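Long-range contacts in glutamate racemase (Bacillus anthracis, PDB 2DWU), which belongs to the Asp/Glu/hydantoin racemase family and holds D-glutamic acid in a pocket between two alpha/beta domains built on parallel sheets: residues Val12-Val17 with Val75-Ala80; Gly117-Val122 with Leu184-Thr189. All blocks are in the same frame, centred on the assembly; numbering follows the deposited sequence.

Contact 1: residues Val12-Val17 with Val75-Ala80; sequences VLDSGV and VACNTA. With DGL (D-glutamic acid), chain H.
Val-12 meets Ala-76 where strand 9-14 and strand 70-75, neighbours in a parallel sheet, run out toward the pocket of an alpha/beta racemase domain. Val-12 CG1 lies 3.7 Å from Ala-76 CB. Leu-13 makes the single backbone bond between the segments: its O accepts from Ala-76 N at 2.9 Å. Its side chain lies beside that of Val-75 and points the same way, CD1 against CG1. Helix 51-65 packs over Leu-13 through Val-58, Met-61 and Val-62.

Asp-14 has CG anti to its own N (chi1 -180°), which brings OD1 to 3.1 Å from Cys-77 CB. OD1 also takes a weak hydrogen bond from the D-glutamic acid N. OD2 closes an Asx turn by accepting from Gly-16 N, which sits above the carboxylate plane. Gly-19 N is a second donor to OD2, so two backbone N-H groups hold OD2, while OD1 is left toward the ligand.

Ser-15 OG donates to OE2 of the ligand at 2.6 Å. Across the ligand, the start of helix 78-91 receives its other carboxylate: Asn-78 N and ND2 bind OXT, and Thr-79 N and OG1 bind O. Cys-77 is the N-cap of this helix. Its SG accepts from Ala-80 N at 3.3 Å and lies at the same distance from the ligand N.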
ATOM      1  N   VAL B  12      -2.918  -5.325 -18.976  1.00  8.09           N
ATOM      2  CA  VAL B  12      -1.739  -4.501 -18.630  1.00  8.12           C
ATOM      3  C   VAL B  12      -1.191  -3.929 -19.932  1.00  7.90           C
ATOM      4  O   VAL B  12      -0.952  -4.681 -20.888  1.00  9.90           O
ATOM      5  CB  VAL B  12      -0.625  -5.349 -17.937  1.00  6.83           C
ATOM      6  CG1 VAL B  12       0.564  -4.446 -17.557  1.00  9.94           C
ATOM      7  CG2 VAL B  12      -1.173  -6.036 -16.679  1.00  7.74           C
ATOM      8  N   LEU B  13      -1.020  -2.608 -20.003  1.00  7.88           N
ATOM      9  CA  LEU B  13      -0.460  -2.030 -21.223  1.00  8.22           C
ATOM     10  C   LEU B  13       0.798  -1.222 -20.899  1.00  8.49           C
ATOM     11  O   LEU B  13       0.951  -0.660 -19.801  1.00  7.85           O
ATOM     12  CB  LEU B  13      -1.507  -1.191 -21.984  1.00  9.91           C
ATOM     13  CG  LEU B  13      -2.120   0.051 -21.334  1.00 10.35           C
ATOM     14  CD1 LEU B  13      -1.125   1.253 -21.391  1.00 12.06           C
ATOM     15  CD2 LEU B  13      -3.402   0.428 -22.111  1.00 11.99           C
ATOM     16  N   ASP B  14       1.708  -1.206 -21.861  1.00  8.88           N
ATOM     17  CA  ASP B  14       2.978  -0.519 -21.690  1.00  8.73           C
ATOM     18  C   ASP B  14       3.498  -0.152 -23.064  1.00 10.16           C
ATOM     19  O   ASP B  14       3.007  -0.645 -24.068  1.00 10.53           O
ATOM     20  CB  ASP B  14       3.973  -1.463 -20.999  1.00  8.17           C
ATOM     21  CG  ASP B  14       5.330  -0.798 -20.784  1.00 11.06           C
ATOM     22  OD1 ASP B  14       5.357   0.305 -20.189  1.00 11.21           O
ATOM     23  OD2 ASP B  14       6.366  -1.343 -21.218  1.00 11.75           O
ATOM     24  N   SER B  15       4.499   0.712 -23.107  1.00  7.90           N
ATOM     25  CA  SER B  15       5.089   1.077 -24.373  1.00  9.83           C
ATOM     26  C   SER B  15       5.975  -0.035 -24.945  1.00  9.62           C
ATOM     27  O   SER B  15       6.306   0.017 -26.128  1.00 11.17           O
ATOM     28  CB  SER B  15       5.922   2.347 -24.202  1.00  9.61           C
ATOM     29  OG  SER B  15       7.074   2.108 -23.397  1.00 10.86           O
ATOM     30  N   GLY B  16       6.355  -1.030 -24.131  1.00 10.03           N
ATOM     31  CA  GLY B  16       7.224  -2.092 -24.617  1.00  9.64           C
ATOM     32  C   GLY B  16       7.477  -3.215 -23.635  1.00  9.02           C
ATOM     33  O   GLY B  16       6.527  -3.860 -23.178  1.00 10.36           O
ATOM     34  N   VAL B  17       8.750  -3.462 -23.320  0.50 10.46           N
ATOM     35  CA  VAL B  17       9.132  -4.512 -22.383  0.50 10.49           C
ATOM     36  C   VAL B  17       9.246  -4.018 -20.942  0.50 10.10           C
ATOM     37  O   VAL B  17       9.096  -4.797 -20.010  0.50 10.51           O
ATOM     38  CB  VAL B  17      10.496  -5.188 -22.762  0.50 12.70           C
ATOM     39  CG1 VAL B  17      10.330  -6.069 -23.974  0.50 13.07           C
ATOM     40  CG2 VAL B  17      11.573  -4.131 -23.040  0.50 12.85           C
ATOM     41  N   VAL B  75      -2.139   0.594 -16.312  1.00  6.79           N
ATOM     42  CA  VAL B  75      -1.306   1.358 -17.248  1.00  6.65           C
ATOM     43  C   VAL B  75       0.049   1.252 -16.570  1.00  7.15           C
ATOM     44  O   VAL B  75       0.370   1.964 -15.632  1.00  8.02           O
ATOM     45  CB  VAL B  75      -1.756   2.838 -17.343  1.00  8.23           C
ATOM     46  CG1 VAL B  75      -0.839   3.602 -18.335  1.00  8.25           C
ATOM     47  CG2 VAL B  75      -3.165   2.885 -17.848  1.00  9.65           C
ATOM     48  N   ALA B  76       0.825   0.297 -17.046  1.00  6.90           N
ATOM     49  CA  ALA B  76       2.124   0.020 -16.458  1.00  6.62           C
ATOM     50  C   ALA B  76       3.206   1.045 -16.789  1.00  7.62           C
ATOM     51  O   ALA B  76       4.222   1.156 -16.072  1.00  9.26           O
ATOM     52  CB  ALA B  76       2.578  -1.382 -16.904  1.00  7.62           C
ATOM     53  N   CYS B  77       3.001   1.764 -17.880  1.00  8.00           N
ATOM     54  CA  CYS B  77       3.956   2.764 -18.366  1.00  7.13           C
ATOM     55  C   CYS B  77       3.715   4.112 -17.686  1.00  6.34           C
ATOM     56  O   CYS B  77       2.614   4.636 -17.764  1.00  8.05           O
ATOM     57  CB  CYS B  77       3.760   2.903 -19.879  1.00  7.90           C
ATOM     58  SG  CYS B  77       4.810   4.119 -20.673  1.00  8.88           S
ATOM     59  N   ASN B  78       4.745   4.657 -17.025  1.00  6.77           N
ATOM     60  CA  ASN B  78       4.586   5.941 -16.349  1.00  6.75           C
ATOM     61  C   ASN B  78       4.314   7.057 -17.355  1.00  7.73           C
ATOM     62  O   ASN B  78       3.541   7.969 -17.056  1.00  7.23           O
ATOM     63  CB  ASN B  78       5.845   6.275 -15.514  1.00  7.28           C
ATOM     64  CG  ASN B  78       6.097   5.249 -14.410  1.00  5.82           C
ATOM     65  OD1 ASN B  78       5.873   5.510 -13.184  1.00  9.07           O
ATOM     66  ND2 ASN B  78       6.581   4.103 -14.796  1.00  5.08           N
ATOM     67  N   THR B  79       4.951   6.996 -18.533  1.00  7.44           N
ATOM     68  CA  THR B  79       4.750   8.014 -19.577  1.00  7.78           C
ATOM     69  C   THR B  79       3.308   7.982 -20.091  1.00  7.89           C
ATOM     70  O   THR B  79       2.652   9.024 -20.252  1.00  8.72           O
ATOM     71  CB  THR B  79       5.719   7.768 -20.762  1.00  7.07           C
ATOM     72  OG1 THR B  79       7.067   7.795 -20.267  1.00  7.53           O
ATOM     73  CG2 THR B  79       5.546   8.838 -21.841  1.00  7.10           C
ATOM     74  N   ALA B  80       2.818   6.762 -20.310  1.00  8.01           N
ATOM     75  CA  ALA B  80       1.462   6.562 -20.791  1.00  8.84           C
ATOM     76  C   ALA B  80       0.472   7.003 -19.718  1.00  8.50           C
ATOM     77  O   ALA B  80      -0.548   7.652 -20.023  1.00  9.59           O
ATOM     78  CB  ALA B  80       1.263   5.068 -21.151  1.00  8.55           C
TER
HETATM   79  N   DGL H 278       7.705   2.543 -20.145  1.00  7.89           N
HETATM   80  CA  DGL H 278       8.221   3.948 -20.172  1.00  9.36           C
HETATM   81  C   DGL H 278       7.925   4.627 -18.881  1.00  8.43           C
HETATM   82  O   DGL H 278       7.965   5.845 -18.760  1.00  9.04           O
HETATM   83  CB  DGL H 278       9.745   3.946 -20.426  1.00  9.81           C
HETATM   84  CG  DGL H 278       9.967   3.695 -21.937  1.00 11.02           C
HETATM   85  CD  DGL H 278       9.414   4.709 -22.852  1.00 11.78           C
HETATM   86  OE1 DGL H 278       9.877   5.844 -22.977  1.00  9.88           O
HETATM   87  OE2 DGL H 278       8.359   4.341 -23.541  1.00 11.62           O
HETATM   88  OXT DGL H 278       7.605   3.866 -17.870  1.00  8.28           O

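Contact 2: residues Gly117-Val122 with Leu184-Thr189; sequences GVIGTV and LILGCT. With DGL (D-glutamic acid), chain H.
With chi1 at 172°, the Leu-184 side chain extends away from its own N and lets CD1 fold back over Gly-117, 3.6 Å from Gly-117 C. There is no side chain on Gly-117 to block it. On this same face, Ile-119 crosses Leu-184 at about a right angle and runs alongside Leu-186. In the conformer described, Val-118 CG2 lies 3.7 Å from Ile-185 CB, and the two side chains cross at a slant.

Strands 115-120 and 183-187 are the two inner strands of a four-stranded parallel sheet. Ile-185 is bonded through both its N and its O: its N donates to Gly-117 O at 2.9 Å, and its O accepts from Ile-119 N at 3.2 Å. Gly-187 N gives a weak bond to Ile-119 O. Helices 162-177 and 195-202 pack on the face of Leu-184.

Beyond Gly-120 the two segments are bridged by a water. It accepts from Thr-121 N and donates to Gly-187 O and to O of D-glutamic acid. Cys-188 SG lies 3.6 Å from ligand CB. Thr-189 N donates to ligand OXT, and its OG1 accepts from the ligand N at 2.8 Å.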
ATOM      1  N   GLY B 117      11.911  13.041  -4.081  1.00  8.25           N
ATOM      2  CA  GLY B 117      12.414  13.220  -5.428  1.00  7.24           C
ATOM      3  C   GLY B 117      11.686  12.232  -6.347  1.00  8.12           C
ATOM      4  O   GLY B 117      11.145  11.230  -5.890  1.00  7.66           O
ATOM      5  N   VAL B 118      11.625  12.532  -7.635  0.50  7.22           N
ATOM      6  CA  VAL B 118      11.063  11.563  -8.583  0.50  6.80           C
ATOM      7  C   VAL B 118      11.757  11.760  -9.911  0.50  6.94           C
ATOM      8  O   VAL B 118      12.004  12.890 -10.340  0.50  6.86           O
ATOM      9  CB  VAL B 118       9.537  11.663  -8.771  0.50  5.08           C
ATOM     10  CG1 VAL B 118       9.141  13.051  -9.278  0.50  5.08           C
ATOM     11  CG2 VAL B 118       9.084  10.572  -9.759  0.50  5.72           C
ATOM     12  N   ILE B 119      12.093  10.640 -10.545  1.00  8.27           N
ATOM     13  CA  ILE B 119      12.794  10.627 -11.827  1.00  7.86           C
ATOM     14  C   ILE B 119      11.967   9.853 -12.839  1.00  7.87           C
ATOM     15  O   ILE B 119      11.211   8.938 -12.476  1.00  8.84           O
ATOM     16  CB  ILE B 119      14.219  10.003 -11.727  1.00  7.29           C
ATOM     17  CG1 ILE B 119      14.183   8.623 -11.049  1.00  8.83           C
ATOM     18  CG2 ILE B 119      15.111  10.992 -10.939  1.00  8.49           C
ATOM     19  CD1 ILE B 119      15.507   7.869 -11.159  1.00  8.54           C
ATOM     20  N   GLY B 120      12.088  10.228 -14.106  1.00  8.20           N
ATOM     21  CA  GLY B 120      11.314   9.542 -15.127  1.00  7.54           C
ATOM     22  C   GLY B 120      11.614  10.136 -16.474  1.00  8.39           C
ATOM     23  O   GLY B 120      12.569  10.915 -16.613  1.00  9.04           O
ATOM     24  N   THR B 121      10.820   9.771 -17.475  1.00  7.35           N
ATOM     25  CA  THR B 121      11.044  10.290 -18.829  1.00  7.56           C
ATOM     26  C   THR B 121      10.663  11.757 -18.914  1.00  9.35           C
ATOM     27  O   THR B 121      10.020  12.304 -18.029  1.00  8.85           O
ATOM     28  CB  THR B 121      10.143   9.588 -19.873  1.00  7.28           C
ATOM     29  OG1 THR B 121       8.765   9.870 -19.552  1.00  6.72           O
ATOM     30  CG2 THR B 121      10.387   8.084 -19.908  1.00  7.78           C
ATOM     31  N   VAL B 122      11.077  12.393 -20.002  1.00  9.28           N
ATOM     32  CA  VAL B 122      10.717  13.777 -20.192  1.00  9.99           C
ATOM     33  C   VAL B 122       9.188  13.936 -20.185  1.00 10.23           C
ATOM     34  O   VAL B 122       8.661  14.850 -19.555  1.00  9.73           O
ATOM     35  CB  VAL B 122      11.301  14.299 -21.499  1.00 10.85           C
ATOM     36  CG1 VAL B 122      10.683  15.637 -21.829  1.00 13.02           C
ATOM     37  CG2 VAL B 122      12.810  14.419 -21.369  1.00 12.21           C
ATOM     38  N   LEU B 184      12.837   8.655  -2.985  1.00  6.78           N
ATOM     39  CA  LEU B 184      12.962   8.822  -4.433  1.00  6.33           C
ATOM     40  C   LEU B 184      12.019   7.836  -5.112  1.00  6.82           C
ATOM     41  O   LEU B 184      12.107   6.631  -4.873  1.00  7.78           O
ATOM     42  CB  LEU B 184      14.395   8.522  -4.916  1.00  8.77           C
ATOM     43  CG  LEU B 184      14.475   8.513  -6.456  1.00 10.44           C
ATOM     44  CD1 LEU B 184      14.445   9.932  -6.957  1.00 13.12           C
ATOM     45  CD2 LEU B 184      15.738   7.783  -6.927  1.00 13.75           C
ATOM     46  N   ILE B 185      11.122   8.352  -5.939  1.00  6.37           N
ATOM     47  CA  ILE B 185      10.209   7.496  -6.683  1.00  7.14           C
ATOM     48  C   ILE B 185      10.825   7.147  -8.037  1.00  6.43           C
ATOM     49  O   ILE B 185      11.232   8.044  -8.798  1.00  6.90           O
ATOM     50  CB  ILE B 185       8.867   8.204  -6.923  1.00  6.51           C
ATOM     51  CG1 ILE B 185       8.198   8.531  -5.579  1.00  6.27           C
ATOM     52  CG2 ILE B 185       7.950   7.298  -7.816  1.00  7.40           C
ATOM     53  CD1 ILE B 185       6.971   9.458  -5.715  1.00  7.83           C
ATOM     54  N   LEU B 186      10.939   5.851  -8.331  1.00  6.09           N
ATOM     55  CA  LEU B 186      11.432   5.423  -9.644  1.00  5.87           C
ATOM     56  C   LEU B 186      10.229   5.505 -10.596  1.00  8.58           C
ATOM     57  O   LEU B 186       9.492   4.520 -10.785  1.00  9.16           O
ATOM     58  CB  LEU B 186      11.943   3.982  -9.563  1.00  8.10           C
ATOM     59  CG  LEU B 186      13.054   3.718  -8.567  1.00  7.21           C
ATOM     60  CD1 LEU B 186      13.538   2.249  -8.700  1.00  8.61           C
ATOM     61  CD2 LEU B 186      14.230   4.678  -8.831  1.00  9.97           C
ATOM     62  N   GLY B 187      10.048   6.689 -11.185  1.00  7.22           N
ATOM     63  CA  GLY B 187       8.922   6.965 -12.059  1.00  6.88           C
ATOM     64  C   GLY B 187       9.031   6.524 -13.508  1.00  5.76           C
ATOM     65  O   GLY B 187       8.601   7.241 -14.408  1.00  8.05           O
ATOM     66  N   CYS B 188       9.556   5.325 -13.700  1.00  5.66           N
ATOM     67  CA  CYS B 188       9.731   4.758 -15.034  1.00  6.49           C
ATOM     68  C   CYS B 188       9.811   3.237 -14.861  1.00  6.36           C
ATOM     69  O   CYS B 188      10.420   2.746 -13.909  1.00  6.90           O
ATOM     70  CB  CYS B 188      11.032   5.274 -15.650  1.00  6.39           C
ATOM     71  SG  CYS B 188      11.409   4.567 -17.293  1.00 10.24           S
ATOM     72  N   THR B 189       9.212   2.514 -15.808  1.00  5.61           N
ATOM     73  CA  THR B 189       9.179   1.056 -15.781  1.00  7.24           C
ATOM     74  C   THR B 189      10.552   0.411 -15.713  1.00  7.18           C
ATOM     75  O   THR B 189      10.702  -0.663 -15.144  1.00  8.96           O
ATOM     76  CB  THR B 189       8.534   0.476 -17.072  1.00  7.22           C
ATOM     77  OG1 THR B 189       9.129   1.092 -18.220  1.00  7.97           O
ATOM     78  CG2 THR B 189       7.024   0.701 -17.090  1.00  7.77           C
TER
HETATM   79  N   DGL H 278       7.705   2.543 -20.145  1.00  7.89           N
HETATM   80  CA  DGL H 278       8.221   3.948 -20.172  1.00  9.36           C
HETATM   81  C   DGL H 278       7.925   4.627 -18.881  1.00  8.43           C
HETATM   82  O   DGL H 278       7.965   5.845 -18.760  1.00  9.04           O
HETATM   83  CB  DGL H 278       9.745   3.946 -20.426  1.00  9.81           C
HETATM   84  CG  DGL H 278       9.967   3.695 -21.937  1.00 11.02           C
HETATM   85  CD  DGL H 278       9.414   4.709 -22.852  1.00 11.78           C
HETATM   86  OE1 DGL H 278       9.877   5.844 -22.977  1.00  9.88           O
HETATM   87  OE2 DGL H 278       8.359   4.341 -23.541  1.00 11.62           O
HETATM   88  OXT DGL H 278       7.605   3.866 -17.870  1.00  8.28           O
HETATM   89  O   HOH W   1       8.716   7.764 -16.968  1.00  7.90           O

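How the contacts relate
Both contacts are buried, and each joins neighbouring parallel strands at their C-terminal ends, but in different sheets. Contact 1 belongs to the six-stranded sheet and contact 2 to the four-stranded one. Their centres are about 14 Å apart, with D-glutamic acid between them. Contact 2 has more backbone bonding between its segments and packs mainly by branched apolar side chains. Contact 1 has one such bond. Both meet the ligand, contact 1 through Asp-14, Ser-15 and the start of helix 78-91, contact 2 through Thr-189, Cys-188 and a bridging water. The two meet directly: Thr-79 OG1 and Thr-121 OG1 are 2.8 Å apart, probably hydrogen-bonded, and Asn-78 packs against Gly-187 and Cys-188.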